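Local coordinates for protein putative cytochrome P450 hydroxylase (Chondromyces apiculatus DSM 436, PDB 6GMF) that binds heme b and probably works as a cytochrome P450 monooxygenase, placing oxygen from molecular oxygen on terpene substrates, at residues 116-121 with 362-367; 244-249 with 388-393. All blocks are in the same frame, centred on the assembly; numbering follows the deposited sequence.

Overall arrangement
The two contacts lie on the same side of the chain's centre, with their own centres about 11 Å apart. Contact 1 joins the ends of helices 107-119 and 346-363; contact 2 sets helix 220-251 against strand 389-391. They meet directly through residues 364-367 and 392-393: Gly365 N is 3.0 Å from Thr393 O, a probable hydrogen bond, and Leu364 CG packs on Ala392 CB at 4.0 Å. Phe127 also links them, touching Leu121 and Leu364 while its backbone pairs with Leu390. Neither contact reaches the heme; in contact 2 the side chain of Leu246 is about 13 Å from the bound heme. Helix 346-363 follows closely after Cys343, the axial iron ligand.

Contact 1: 116-121 with 362-367; sequences ELVDGL and ARLGDI
In the conserved helical core of the P450 fold, the C-terminal ends of helix 107-119 (the D helix) and helix 346-363 (the L helix) are joined here by a salt bridge between Asp119 and Arg363. One carboxylate oxygen takes both terminal nitrogens: Arg363 NH2 donates to Asp119 OD1 at 2.6 Å with an N-H...O angle of 149°, and Arg363 NH1 reaches the same Asp119 OD1 at 3.1 Å in a weak, more bent bond. The oxygen sits close to the guanidinium plane, but the carboxylate is turned 64° from that plane, which rules out the flat pairing of two oxygens with two nitrogens.

Arg363 is gripped further. Its NH1 also binds His115 O one turn back on the D helix, and its NE binds Ala395 O of the C-terminal tail, so the three nitrogens together fix the rotation of the group. A bend at chi3 (65°) in the otherwise extended chain carries it there.

One face of the guanidinium is covered by Val118, whose CG1 points across at it from the opposite direction and stands over its centre, 3.6 Å from Arg363 CZ. That methyl extends the contact past the helix end as well: Val118 CG1 lies 3.8 Å from CD1 of Leu364, where the backbone turns extended after helix 346-363.

Contact 2: 244-249 with 388-393; sequences NALVAL and LPLRAT
Leu388 N donates to Glu128 OE2, a polar bond that holds the backbone of Leu388 while its side chain packs on Leu246 and Val247 of helix 220-251. This is the long central helix of the P450 fold, with regular bonds such as Ala248 N to Asn244 O at 2.9 Å. Across the contact itself there is no hydrogen bond; four buried aliphatic side chains carry it.

Leu388, just ahead of strand 389-391, does most of the touching. With CG anti to the backbone N (chi1 -172°), its two methyls are delivered to successive residues of the helix. CD2 of Leu388 abuts the base of the Leu246 side chain, 3.7 Å from CB, while CD1 of Leu388 comes within 3.8 Å of Val247 CG2. The Val247 and Leu388 side chains meet at a slant, and Val247 CG2 is 4.2 Å from Leu388 CD2 as well, so one valine methyl borders both ends of the leucine fork.

Past Pro389, which takes no part, the extended backbone brings Leu390 round to the helix again. Its contact is slighter: Leu390 CD2 lies 4.2 Å from Leu246 CD1, where the two side chains cross at about a right angle.

The strand's backbone is satisfied elsewhere, with Leu390 paired to Phe127 and Arg391 to Gln368 in a three-stranded antiparallel sheet. On the helix, Asn244 ND2 spends its two hydrogens on Arg383 O and Glu277 O. With the polar groups named here paired away from this interface, sheet and helix adhere through methyl-to-methyl and methyl-to-methylene packing alone, which implies cohesion from dispersion and exclusion of water.

Contact 1: 116-121 with 362-367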
loop_
_atom_site.group_PDB
_atom_site.type_symbol
_atom_site.label_atom_id
_atom_site.label_comp_id
_atom_site.label_asym_id
_atom_site.label_seq_id
_atom_site.Cartn_x
_atom_site.Cartn_y
_atom_site.Cartn_z
ATOM N N GLU A 116 -7.157 20.576 -6.639
ATOM C CA GLU A 116 -8.629 20.562 -6.490
ATOM C C GLU A 116 -9.000 20.090 -5.088
ATOM O O GLU A 116 -9.915 20.627 -4.508
ATOM C CB GLU A 116 -9.244 19.532 -7.417
ATOM C CG GLU A 116 -9.174 19.911 -8.854
ATOM C CD GLU A 116 -9.840 18.889 -9.753
ATOM O OE1 GLU A 116 -10.612 18.100 -9.216
ATOM O OE2 GLU A 116 -9.532 18.880 -10.985
ATOM N N LEU A 117 -8.308 19.073 -4.598
ATOM C CA LEU A 117 -8.610 18.577 -3.239
ATOM C C LEU A 117 -8.316 19.684 -2.230
ATOM O O LEU A 117 -9.098 19.862 -1.336
ATOM C CB LEU A 117 -7.802 17.310 -2.960
ATOM C CG LEU A 117 -8.226 16.112 -3.797
ATOM C CD1 LEU A 117 -7.274 14.963 -3.600
ATOM C CD2 LEU A 117 -9.639 15.681 -3.442
ATOM N N VAL A 118 -7.224 20.411 -2.406
ATOM C CA VAL A 118 -6.914 21.503 -1.444
ATOM C C VAL A 118 -7.898 22.652 -1.655
ATOM O O VAL A 118 -8.267 23.252 -0.695
ATOM C CB VAL A 118 -5.439 21.927 -1.477
ATOM C CG1 VAL A 118 -5.189 23.107 -0.564
ATOM C CG2 VAL A 118 -4.576 20.757 -1.048
ATOM N N ASP A 119 -8.409 22.848 -2.870
ATOM C CA ASP A 119 -9.451 23.883 -3.096
ATOM C C ASP A 119 -10.678 23.603 -2.219
ATOM O O ASP A 119 -11.270 24.533 -1.809
ATOM C CB ASP A 119 -9.850 23.951 -4.570
ATOM C CG ASP A 119 -8.816 24.629 -5.444
ATOM O OD1 ASP A 119 -7.876 25.169 -4.902
ATOM O OD2 ASP A 119 -8.942 24.529 -6.657
ATOM N N GLY A 120 -11.047 22.344 -2.011
ATOM C CA GLY A 120 -12.175 22.001 -1.139
ATOM C C GLY A 120 -11.934 22.367 0.313
ATOM O O GLY A 120 -12.886 22.334 1.050
ATOM N N LEU A 121 -10.705 22.732 0.687
ATOM C CA LEU A 121 -10.421 23.072 2.073
ATOM C C LEU A 121 -10.556 24.602 2.308
ATOM O O LEU A 121 -10.463 25.052 3.455
ATOM C CB LEU A 121 -9.006 22.580 2.406
ATOM C CG LEU A 121 -8.754 21.090 2.159
ATOM C CD1 LEU A 121 -7.381 20.696 2.626
ATOM C CD2 LEU A 121 -9.796 20.253 2.873
ATOM N N ALA A 362 2.687 23.513 0.512
ATOM C CA ALA A 362 2.804 24.855 -0.108
ATOM C C ALA A 362 1.582 25.709 0.239
ATOM O O ALA A 362 1.700 26.876 0.552
ATOM C CB ALA A 362 2.951 24.731 -1.591
ATOM N N ARG A 363 0.384 25.125 0.177
ATOM C CA ARG A 363 -0.833 25.910 0.289
ATOM C C ARG A 363 -1.352 26.045 1.718
ATOM O O ARG A 363 -2.100 26.956 1.987
ATOM C CB ARG A 363 -1.881 25.315 -0.642
ATOM C CG ARG A 363 -1.518 25.548 -2.095
ATOM C CD ARG A 363 -2.577 25.024 -3.021
ATOM N NE ARG A 363 -3.837 25.735 -2.886
ATOM C CZ ARG A 363 -4.980 25.313 -3.410
ATOM N NH1 ARG A 363 -4.988 24.266 -4.221
ATOM N NH2 ARG A 363 -6.101 25.951 -3.125
ATOM N N LEU A 364 -1.018 25.127 2.624
ATOM C CA LEU A 364 -1.527 25.219 3.986
ATOM C C LEU A 364 -0.480 25.939 4.837
ATOM O O LEU A 364 0.706 25.658 4.691
ATOM C CB LEU A 364 -1.791 23.823 4.559
ATOM C CG LEU A 364 -3.164 23.200 4.304
ATOM C CD1 LEU A 364 -3.583 23.284 2.855
ATOM C CD2 LEU A 364 -3.193 21.753 4.771
ATOM N N GLY A 365 -0.936 26.826 5.730
ATOM C CA GLY A 365 -0.076 27.480 6.720
ATOM C C GLY A 365 0.345 26.481 7.768
ATOM O O GLY A 365 0.639 25.339 7.430
ATOM N N ASP A 366 0.423 26.910 9.026
ATOM C CA ASP A 366 0.679 26.035 10.145
ATOM C C ASP A 366 -0.346 24.899 10.153
ATOM O O ASP A 366 -1.563 25.150 10.090
ATOM C CB ASP A 366 0.596 26.775 11.476
ATOM C CG ASP A 366 1.706 27.782 11.717
ATOM O OD1 ASP A 366 2.617 27.895 10.845
ATOM O OD2 ASP A 366 1.644 28.453 12.773
ATOM N N ILE A 367 0.158 23.659 10.187
ATOM C CA ILE A 367 -0.666 22.469 10.225
ATOM C C ILE A 367 -0.479 21.804 11.578
ATOM O O ILE A 367 0.660 21.536 11.981
ATOM C CB ILE A 367 -0.280 21.514 9.078
ATOM C CG1 ILE A 367 -0.347 22.226 7.724
ATOM C CG2 ILE A 367 -1.140 20.262 9.097
ATOM C CD1 ILE A 367 0.551 21.638 6.653
#

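Contact 2: 244-249 with 388-393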
loop_
_atom_site.group_PDB
_atom_site.type_symbol
_atom_site.label_atom_id
_atom_site.label_comp_id
_atom_site.label_asym_id
_atom_site.label_seq_id
_atom_site.Cartn_x
_atom_site.Cartn_y
_atom_site.Cartn_z
ATOM N N ASN A 244 -0.043 8.845 7.029
ATOM C CA ASN A 244 1.086 8.568 7.929
ATOM C C ASN A 244 2.129 9.678 7.857
ATOM O O ASN A 244 2.704 9.998 8.906
ATOM C CB ASN A 244 1.739 7.223 7.661
ATOM C CG ASN A 244 0.822 6.080 8.037
ATOM O OD1 ASN A 244 -0.284 6.304 8.492
ATOM N ND2 ASN A 244 1.264 4.858 7.776
ATOM N N ALA A 245 2.367 10.233 6.687
ATOM C CA ALA A 245 3.286 11.345 6.511
ATOM C C ALA A 245 2.763 12.526 7.315
ATOM O O ALA A 245 3.537 13.196 7.974
ATOM C CB ALA A 245 3.388 11.686 5.053
ATOM N N LEU A 246 1.453 12.763 7.231
ATOM C CA LEU A 246 0.851 13.931 7.943
ATOM C C LEU A 246 0.963 13.722 9.452
ATOM O O LEU A 246 1.182 14.682 10.223
ATOM C CB LEU A 246 -0.593 14.133 7.480
ATOM C CG LEU A 246 -0.687 14.633 6.045
ATOM C CD1 LEU A 246 -2.120 14.659 5.567
ATOM C CD2 LEU A 246 -0.017 16.000 5.897
ATOM N N VAL A 247 0.809 12.477 9.906
ATOM C CA VAL A 247 0.955 12.137 11.313
ATOM C C VAL A 247 2.412 12.372 11.749
ATOM O O VAL A 247 2.658 13.071 12.761
ATOM C CB VAL A 247 0.494 10.702 11.639
ATOM C CG1 VAL A 247 0.974 10.270 13.027
ATOM C CG2 VAL A 247 -1.021 10.519 11.550
ATOM N N ALA A 248 3.374 11.845 10.992
ATOM C CA ALA A 248 4.809 11.981 11.328
ATOM C C ALA A 248 5.188 13.471 11.318
ATOM O O ALA A 248 5.918 13.956 12.181
ATOM C CB ALA A 248 5.648 11.152 10.388
ATOM N N LEU A 249 4.746 14.211 10.304
ATOM C CA LEU A 249 5.186 15.601 10.199
ATOM C C LEU A 249 4.584 16.405 11.343
ATOM O O LEU A 249 5.318 17.229 11.916
ATOM C CB LEU A 249 4.803 16.191 8.849
ATOM C CG LEU A 249 5.607 15.647 7.677
ATOM C CD1 LEU A 249 4.952 16.004 6.366
ATOM C CD2 LEU A 249 7.040 16.130 7.718
ATOM N N LEU A 388 -8.239 11.761 10.584
ATOM C CA LEU A 388 -7.146 12.639 10.882
ATOM C C LEU A 388 -7.615 14.088 10.774
ATOM O O LEU A 388 -7.322 14.805 9.805
ATOM C CB LEU A 388 -5.950 12.352 9.957
ATOM C CG LEU A 388 -4.657 13.100 10.313
ATOM C CD1 LEU A 388 -4.174 12.650 11.679
ATOM C CD2 LEU A 388 -3.554 12.911 9.287
ATOM N N PRO A 389 -8.357 14.573 11.796
ATOM C CA PRO A 389 -8.746 15.972 11.857
ATOM C C PRO A 389 -7.483 16.818 12.007
ATOM O O PRO A 389 -6.704 16.582 12.953
ATOM C CB PRO A 389 -9.685 16.019 13.069
ATOM C CG PRO A 389 -10.201 14.627 13.201
ATOM C CD PRO A 389 -8.976 13.784 12.874
ATOM N N LEU A 390 -7.316 17.805 11.113
ATOM C CA LEU A 390 -6.233 18.733 11.116
ATOM C C LEU A 390 -6.724 20.189 11.237
ATOM O O LEU A 390 -7.781 20.567 10.701
ATOM C CB LEU A 390 -5.498 18.596 9.780
ATOM C CG LEU A 390 -4.251 17.703 9.730
ATOM C CD1 LEU A 390 -4.125 16.682 10.859
ATOM C CD2 LEU A 390 -4.034 17.116 8.366
ATOM N N ARG A 391 -5.884 21.036 11.832
ATOM C CA ARG A 391 -6.128 22.459 11.888
ATOM C C ARG A 391 -5.124 23.122 10.947
ATOM O O ARG A 391 -3.932 22.891 11.086
ATOM C CB ARG A 391 -6.025 22.914 13.349
ATOM C CG ARG A 391 -5.964 24.411 13.615
ATOM C CD ARG A 391 -5.932 24.664 15.128
ATOM N NE ARG A 391 -6.700 23.683 15.902
ATOM C CZ ARG A 391 -8.020 23.731 16.092
ATOM N NH1 ARG A 391 -8.727 24.737 15.600
ATOM N NH2 ARG A 391 -8.638 22.772 16.765
ATOM N N ALA A 392 -5.628 23.848 9.935
ATOM C CA ALA A 392 -4.808 24.644 9.066
ATOM C C ALA A 392 -5.698 25.569 8.231
ATOM O O ALA A 392 -6.898 25.299 8.032
ATOM C CB ALA A 392 -3.979 23.764 8.160
ATOM N N THR A 393 -5.047 26.625 7.727
ATOM C CA THR A 393 -5.597 27.656 6.857
ATOM C C THR A 393 -5.094 27.452 5.432
ATOM O O THR A 393 -3.895 27.353 5.235
ATOM C CB THR A 393 -5.090 29.064 7.223
ATOM O OG1 THR A 393 -3.659 29.084 7.193
ATOM C CG2 THR A 393 -5.536 29.546 8.581
#